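Local coordinates for uncharacterized protein (PDB 3LFT) that binds L-tryptophan between its two lobes and probably serves as the substrate-binding protein of an ABC transporter, at residues A[128-133]-A[227-232]; A[168-173]-A[177-182]. All coordinates share one frame; numbering follows the deposited sequence.

Contact 1. Residues A[128-133]-A[227-232]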
ATOM      1  N   ALA A 128      16.219 -15.318  -6.704  1.00  5.92           N
ATOM      2  CA  ALA A 128      15.875 -16.716  -6.957  1.00  6.60           C
ATOM      3  C   ALA A 128      15.176 -16.911  -8.299  1.00  6.17           C
ATOM      4  O   ALA A 128      15.465 -17.872  -9.026  1.00  7.23           O
ATOM      5  CB  ALA A 128      15.006 -17.243  -5.834  1.00  6.68           C
ATOM      6  N   LEU A 129      14.269 -15.996  -8.628  1.00  6.65           N
ATOM      7  CA  LEU A 129      13.403 -16.171  -9.781  1.00  6.51           C
ATOM      8  C   LEU A 129      14.021 -15.665 -11.084  1.00  6.55           C
ATOM      9  O   LEU A 129      13.819 -16.251 -12.150  1.00  6.43           O
ATOM     10  CB  LEU A 129      12.045 -15.501  -9.499  1.00  7.12           C
ATOM     11  CG  LEU A 129      10.917 -15.672 -10.511  1.00  6.76           C
ATOM     12  CD1 LEU A 129      10.579 -17.133 -10.747  1.00  7.55           C
ATOM     13  CD2 LEU A 129       9.696 -14.916 -10.020  1.00  6.96           C
ATOM     14  N   THR A 130      14.757 -14.558 -10.998  1.00  6.24           N
ATOM     15  CA  THR A 130      15.430 -13.985 -12.160  1.00  6.85           C
ATOM     16  C   THR A 130      16.902 -13.764 -11.815  1.00  6.87           C
ATOM     17  O   THR A 130      17.334 -12.631 -11.563  1.00  6.65           O
ATOM     18  CB  THR A 130      14.768 -12.675 -12.659  1.00  6.58           C
ATOM     19  OG1 THR A 130      14.575 -11.782 -11.553  1.00  6.48           O
ATOM     20  CG2 THR A 130      13.419 -12.964 -13.309  1.00  6.98           C
ATOM     21  N   PRO A 131      17.693 -14.857 -11.799  1.00  8.03           N
ATOM     22  CA  PRO A 131      19.083 -14.706 -11.394  1.00  7.98           C
ATOM     23  C   PRO A 131      19.937 -13.885 -12.368  1.00  8.62           C
ATOM     24  O   PRO A 131      21.043 -13.491 -12.000  1.00  8.30           O
ATOM     25  CB  PRO A 131      19.592 -16.158 -11.324  1.00  7.19           C
ATOM     26  CG  PRO A 131      18.645 -16.946 -12.197  1.00  9.09           C
ATOM     27  CD  PRO A 131      17.321 -16.264 -12.030  1.00  7.69           C
ATOM     28  N   ASN A 132      19.436 -13.616 -13.575  1.00  8.95           N
ATOM     29  CA  ASN A 132      20.174 -12.795 -14.549  1.00 10.07           C
ATOM     30  C   ASN A 132      19.998 -11.281 -14.371  1.00  9.35           C
ATOM     31  O   ASN A 132      20.692 -10.484 -15.010  1.00 10.28           O
ATOM     32  CB  ASN A 132      19.823 -13.213 -15.989  1.00 11.02           C
ATOM     33  CG  ASN A 132      20.870 -12.765 -17.025  1.00 14.07           C
ATOM     34  OD1 ASN A 132      22.075 -12.703 -16.749  1.00 16.62           O
ATOM     35  ND2 ASN A 132      20.405 -12.490 -18.241  1.00 16.99           N
ATOM     36  N   VAL A 133      19.076 -10.884 -13.501  1.00  8.56           N
ATOM     37  CA  VAL A 133      18.829  -9.469 -13.226  1.00  8.06           C
ATOM     38  C   VAL A 133      19.963  -8.866 -12.398  1.00  7.96           C
ATOM     39  O   VAL A 133      20.276  -9.360 -11.314  1.00  7.96           O
ATOM     40  CB  VAL A 133      17.481  -9.302 -12.509  1.00  7.31           C
ATOM     41  CG1 VAL A 133      17.364  -7.933 -11.815  1.00  8.26           C
ATOM     42  CG2 VAL A 133      16.346  -9.505 -13.497  1.00  7.71           C
ATOM     43  N   GLY A 227      -0.251  -8.269 -14.901  1.00  6.25           N
ATOM     44  CA  GLY A 227       0.912  -8.317 -15.793  1.00  6.20           C
ATOM     45  C   GLY A 227       2.258  -8.259 -15.094  1.00  6.43           C
ATOM     46  O   GLY A 227       3.301  -8.345 -15.754  1.00  7.40           O
ATOM     47  N   GLY A 228       2.282  -8.102 -13.778  1.00  7.22           N
ATOM     48  CA  GLY A 228       3.552  -8.219 -13.065  1.00  6.96           C
ATOM     49  C   GLY A 228       3.990  -9.668 -12.987  1.00  6.88           C
ATOM     50  O   GLY A 228       3.167 -10.585 -13.147  1.00  8.10           O
ATOM     51  N   LEU A 229       5.282  -9.892 -12.761  1.00  6.61           N
ATOM     52  CA  LEU A 229       5.823 -11.230 -12.652  1.00  7.34           C
ATOM     53  C   LEU A 229       5.552 -11.844 -11.279  1.00  6.65           C
ATOM     54  O   LEU A 229       5.019 -12.955 -11.187  1.00  6.70           O
ATOM     55  CB  LEU A 229       7.321 -11.199 -12.942  1.00  6.70           C
ATOM     56  CG  LEU A 229       8.076 -12.500 -12.622  1.00  6.80           C
ATOM     57  CD1 LEU A 229       7.570 -13.654 -13.470  1.00  7.51           C
ATOM     58  CD2 LEU A 229       9.585 -12.320 -12.785  1.00  8.65           C
ATOM     59  N   ALA A 230       5.928 -11.127 -10.219  1.00  6.65           N
ATOM     60  CA  ALA A 230       5.859 -11.690  -8.885  1.00  6.42           C
ATOM     61  C   ALA A 230       6.126 -10.595  -7.878  1.00  5.86           C
ATOM     62  O   ALA A 230       6.609  -9.505  -8.203  1.00  5.85           O
ATOM     63  CB  ALA A 230       6.919 -12.796  -8.730  1.00  6.76           C
ATOM     64  N   SER A 231       5.767 -10.878  -6.632  1.00  4.85           N
ATOM     65  CA  SER A 231       6.132 -10.032  -5.511  1.00  4.80           C
ATOM     66  C   SER A 231       6.016 -10.807  -4.201  1.00  3.87           C
ATOM     67  O   SER A 231       5.739 -12.010  -4.209  1.00  3.77           O
ATOM     68  CB  SER A 231       5.296  -8.743  -5.476  1.00  5.40           C
ATOM     69  OG  SER A 231       5.827  -7.849  -4.507  1.00  5.38           O
ATOM     70  N   VAL A 232       6.208 -10.101  -3.090  1.00  4.36           N
ATOM     71  CA  VAL A 232       5.938 -10.615  -1.738  1.00  4.05           C
ATOM     72  C   VAL A 232       5.048  -9.564  -1.093  1.00  4.09           C
ATOM     73  O   VAL A 232       5.430  -8.386  -1.040  1.00  4.57           O
ATOM     74  CB  VAL A 232       7.216 -10.857  -0.922  1.00  3.98           C
ATOM     75  CG1 VAL A 232       6.864 -11.486   0.411  1.00  5.38           C
ATOM     76  CG2 VAL A 232       8.192 -11.747  -1.721  1.00  5.92           C
TER
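L129 and A230 make the closest backbone approach, 8.8 Å from CA to CA, where the last turn of helix 119-129 meets the start of strand 230-233, so side chains alone bridge the gap. The link is wholly apolar and small, burying 128 Å² in all. On the helix side the contact runs chiefly through one methyl of L129: its CD2 lies 3.7 Å from A230 CB and 3.8 Å from L229 CD2, and so touches both neighbours at the point where loop passes into strand. The two leucines reach toward each other tip to tip, each with CG swung anti to its own backbone N (chi1 -174° in L129 and 170° in L229), which extends both chains into the space between the backbones. T130 adds a lighter touch on L229, its CG2 standing 3.9 Å from L229 CD2. In the two-lobed fold expected of a periplasmic-type binding protein, this is packing within a lobe: the end of a helix is set against the edge strand of a small mixed sheet. Y217 of strand 216-218 and I281 enlarge the apolar cluster, Y217 touching L129, L229 and A230, and I281 touching both leucines and T130. T130 has a double role, because it is also the first residue to leave helical backbone angles. With chi1 at 50°, its OG1 sits between the backbone N and the carbonyl carbon while CG2 faces L229; the hydroxyl is hydrogen-bonded with Y217 OH and with the carbonyl O of I126, which gives this buried polar group two partners. T130 also opens a type I beta turn that runs to V133, closed by a hydrogen bond of 3.1 Å from V133 N to T130 O.

Contact 2. Residues A[168-173]-A[177-182]; sequences FAVPST and ASTVTV
Strand 164-170 and helix 176-183 form one strand-to-helix unit of the alternating beta/alpha architecture in this lobe: the chain leaves the edge strand of a four-stranded parallel sheet, turns within a few residues and lays the helix back against the sheet. T179 is the helix residue at the centre of the contact, fitting against F168 and V170, which point to the same side of the strand with A169 turned away between them. Its methyl CG2 is 3.7 Å from F168 CB and approaches the phenyl ring obliquely. V170 crosses T179 at an angle, and its CG1 comes within 3.4 Å of T179 OG1 and 3.9 Å of T179 CB. With chi1 at -63°, T179 holds OG1 anti to its carbonyl carbon and CG2 anti to its backbone N, so that the hydroxyl meets V170 while the methyl serves F168. That hydroxyl finds its polar partner four residues back, in a hydrogen bond with the carbonyl O of E175, just before the helix begins. L139 of the adjoining strand 135-141 also touches T179, carrying the packing onto the neighbouring strand. At the turn itself a water ties the two segments together: it donates to T173 O at 3.1 Å and accepts from A177 N at 2.9 Å.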
ATOM      1  N   PHE A 168      13.624   5.980 -10.308  1.00  5.83           N
ATOM      2  CA  PHE A 168      12.853   6.662 -11.333  1.00  5.97           C
ATOM      3  C   PHE A 168      11.567   7.140 -10.684  1.00  6.48           C
ATOM      4  O   PHE A 168      10.513   6.492 -10.770  1.00  7.27           O
ATOM      5  CB  PHE A 168      12.589   5.754 -12.537  1.00  6.46           C
ATOM      6  CG  PHE A 168      13.837   5.328 -13.246  1.00  4.58           C
ATOM      7  CD1 PHE A 168      14.335   6.078 -14.318  1.00  7.10           C
ATOM      8  CD2 PHE A 168      14.537   4.193 -12.826  1.00  5.49           C
ATOM      9  CE1 PHE A 168      15.498   5.683 -14.970  1.00  6.96           C
ATOM     10  CE2 PHE A 168      15.703   3.797 -13.466  1.00  6.68           C
ATOM     11  CZ  PHE A 168      16.184   4.544 -14.541  1.00  7.31           C
ATOM     12  N   ALA A 169      11.678   8.262  -9.984  1.00  6.38           N
ATOM     13  CA  ALA A 169      10.527   8.858  -9.328  1.00  6.75           C
ATOM     14  C   ALA A 169       9.720   9.676 -10.321  1.00  6.40           C
ATOM     15  O   ALA A 169      10.278  10.340 -11.209  1.00  6.83           O
ATOM     16  CB  ALA A 169      10.957   9.711  -8.143  1.00  6.89           C
ATOM     17  N   VAL A 170       8.405   9.590 -10.189  1.00  5.21           N
ATOM     18  CA  VAL A 170       7.470  10.431 -10.931  1.00  5.85           C
ATOM     19  C   VAL A 170       6.655  11.278  -9.955  1.00  5.30           C
ATOM     20  O   VAL A 170       6.363  10.827  -8.839  1.00  5.32           O
ATOM     21  CB  VAL A 170       6.522   9.585 -11.839  1.00  5.26           C
ATOM     22  CG1 VAL A 170       7.325   8.818 -12.903  1.00  7.57           C
ATOM     23  CG2 VAL A 170       5.692   8.578 -11.042  1.00  5.86           C
ATOM     24  N   PRO A 171       6.281  12.517 -10.350  1.00  5.12           N
ATOM     25  CA  PRO A 171       5.423  13.310  -9.452  1.00  5.01           C
ATOM     26  C   PRO A 171       3.936  12.965  -9.523  1.00  5.63           C
ATOM     27  O   PRO A 171       3.170  13.362  -8.633  1.00  6.32           O
ATOM     28  CB  PRO A 171       5.645  14.744  -9.943  1.00  4.70           C
ATOM     29  CG  PRO A 171       5.927  14.588 -11.408  1.00  4.80           C
ATOM     30  CD  PRO A 171       6.744  13.310 -11.509  1.00  5.39           C
ATOM     31  N   SER A 172       3.532  12.273 -10.580  1.00  5.73           N
ATOM     32  CA  SER A 172       2.131  11.942 -10.840  1.00  6.17           C
ATOM     33  C   SER A 172       2.039  10.799 -11.827  1.00  6.65           C
ATOM     34  O   SER A 172       3.057  10.317 -12.334  1.00  6.23           O
ATOM     35  CB  SER A 172       1.372  13.152 -11.402  1.00  5.90           C
ATOM     36  OG  SER A 172       1.589  13.261 -12.807  1.00  7.47           O
ATOM     37  N   THR A 173       0.810  10.381 -12.125  1.00  6.72           N
ATOM     38  CA  THR A 173       0.586   9.283 -13.071  0.50  6.03           C
ATOM     39  C   THR A 173       0.909   9.687 -14.501  1.00  6.82           C
ATOM     40  O   THR A 173       1.169   8.836 -15.355  1.00  6.70           O
ATOM     41  CB  THR A 173      -0.864   8.761 -13.054  0.50  6.07           C
ATOM     42  OG1 THR A 173      -1.772   9.859 -13.170  0.50  3.76           O
ATOM     43  CG2 THR A 173      -1.156   7.998 -11.760  0.50  3.41           C
ATOM     44  N   ALA A 177       4.262   6.569 -18.399  1.00  6.43           N
ATOM     45  CA  ALA A 177       4.561   5.928 -19.679  1.00  6.04           C
ATOM     46  C   ALA A 177       5.958   6.284 -20.184  1.00  6.10           C
ATOM     47  O   ALA A 177       6.731   5.392 -20.561  1.00  5.60           O
ATOM     48  CB  ALA A 177       3.497   6.270 -20.727  1.00  6.08           C
ATOM     49  N   SER A 178       6.287   7.575 -20.174  1.00  6.25           N
ATOM     50  CA  SER A 178       7.579   8.033 -20.675  1.00  6.52           C
ATOM     51  C   SER A 178       8.724   7.565 -19.771  1.00  6.20           C
ATOM     52  O   SER A 178       9.802   7.236 -20.252  1.00  6.57           O
ATOM     53  CB  SER A 178       7.599   9.559 -20.850  1.00  6.83           C
ATOM     54  OG  SER A 178       7.397  10.209 -19.607  1.00  9.34           O
ATOM     55  N   THR A 179       8.469   7.496 -18.465  1.00  6.01           N
ATOM     56  CA  THR A 179       9.485   7.040 -17.529  1.00  6.06           C
ATOM     57  C   THR A 179       9.764   5.559 -17.732  1.00  5.59           C
ATOM     58  O   THR A 179      10.921   5.137 -17.716  1.00  6.00           O
ATOM     59  CB  THR A 179       9.101   7.339 -16.066  1.00  5.78           C
ATOM     60  OG1 THR A 179       9.017   8.761 -15.895  1.00  6.22           O
ATOM     61  CG2 THR A 179      10.134   6.805 -15.110  1.00  8.59           C
ATOM     62  N   VAL A 180       8.710   4.774 -17.937  1.00  4.69           N
ATOM     63  CA  VAL A 180       8.911   3.350 -18.203  1.00  5.16           C
ATOM     64  C   VAL A 180       9.774   3.163 -19.451  1.00  5.10           C
ATOM     65  O   VAL A 180      10.700   2.334 -19.456  1.00  5.10           O
ATOM     66  CB  VAL A 180       7.585   2.553 -18.294  1.00  5.06           C
ATOM     67  CG1 VAL A 180       7.829   1.115 -18.806  1.00  6.90           C
ATOM     68  CG2 VAL A 180       6.907   2.510 -16.942  1.00  5.52           C
ATOM     69  N   THR A 181       9.489   3.939 -20.495  1.00  5.18           N
ATOM     70  CA  THR A 181      10.246   3.816 -21.733  1.00  6.03           C
ATOM     71  C   THR A 181      11.736   4.089 -21.505  1.00  5.87           C
ATOM     72  O   THR A 181      12.593   3.319 -21.964  1.00  6.22           O
ATOM     73  CB  THR A 181       9.663   4.732 -22.806  1.00  5.78           C
ATOM     74  OG1 THR A 181       8.339   4.287 -23.126  1.00  7.19           O
ATOM     75  CG2 THR A 181      10.507   4.701 -24.069  1.00  7.39           C
ATOM     76  N   VAL A 182      12.040   5.156 -20.771  1.00  5.89           N
ATOM     77  CA  VAL A 182      13.421   5.495 -20.441  1.00  6.09           C
ATOM     78  C   VAL A 182      14.094   4.415 -19.578  1.00  5.75           C
ATOM     79  O   VAL A 182      15.183   3.928 -19.890  1.00  6.12           O
ATOM     80  CB  VAL A 182      13.513   6.884 -19.732  1.00  6.41           C
ATOM     81  CG1 VAL A 182      14.930   7.142 -19.207  1.00  7.26           C
ATOM     82  CG2 VAL A 182      13.045   7.994 -20.655  1.00  8.38           C
TER
HETATM   83  O   HOH W   1       1.765   8.006 -18.253  1.00 10.32           O

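How the contacts relate
In sequence, 128-133 comes first and 227-232 last, and both segments of contact 2, 168-173 and 177-182, fall between them. The centres lie 21 Å apart and the nearest atoms about 11 Å, so the two do not touch. The four-stranded parallel sheet connects them. Strand 164-170 of contact 2 is one of its edges; the other edge, strand 216-218, supplies Y217, which packs against contact 1. One contact therefore joins neighbouring elements beside the first edge, while the other brings distant parts of the chain together near the second, both within the lobe built on this sheet.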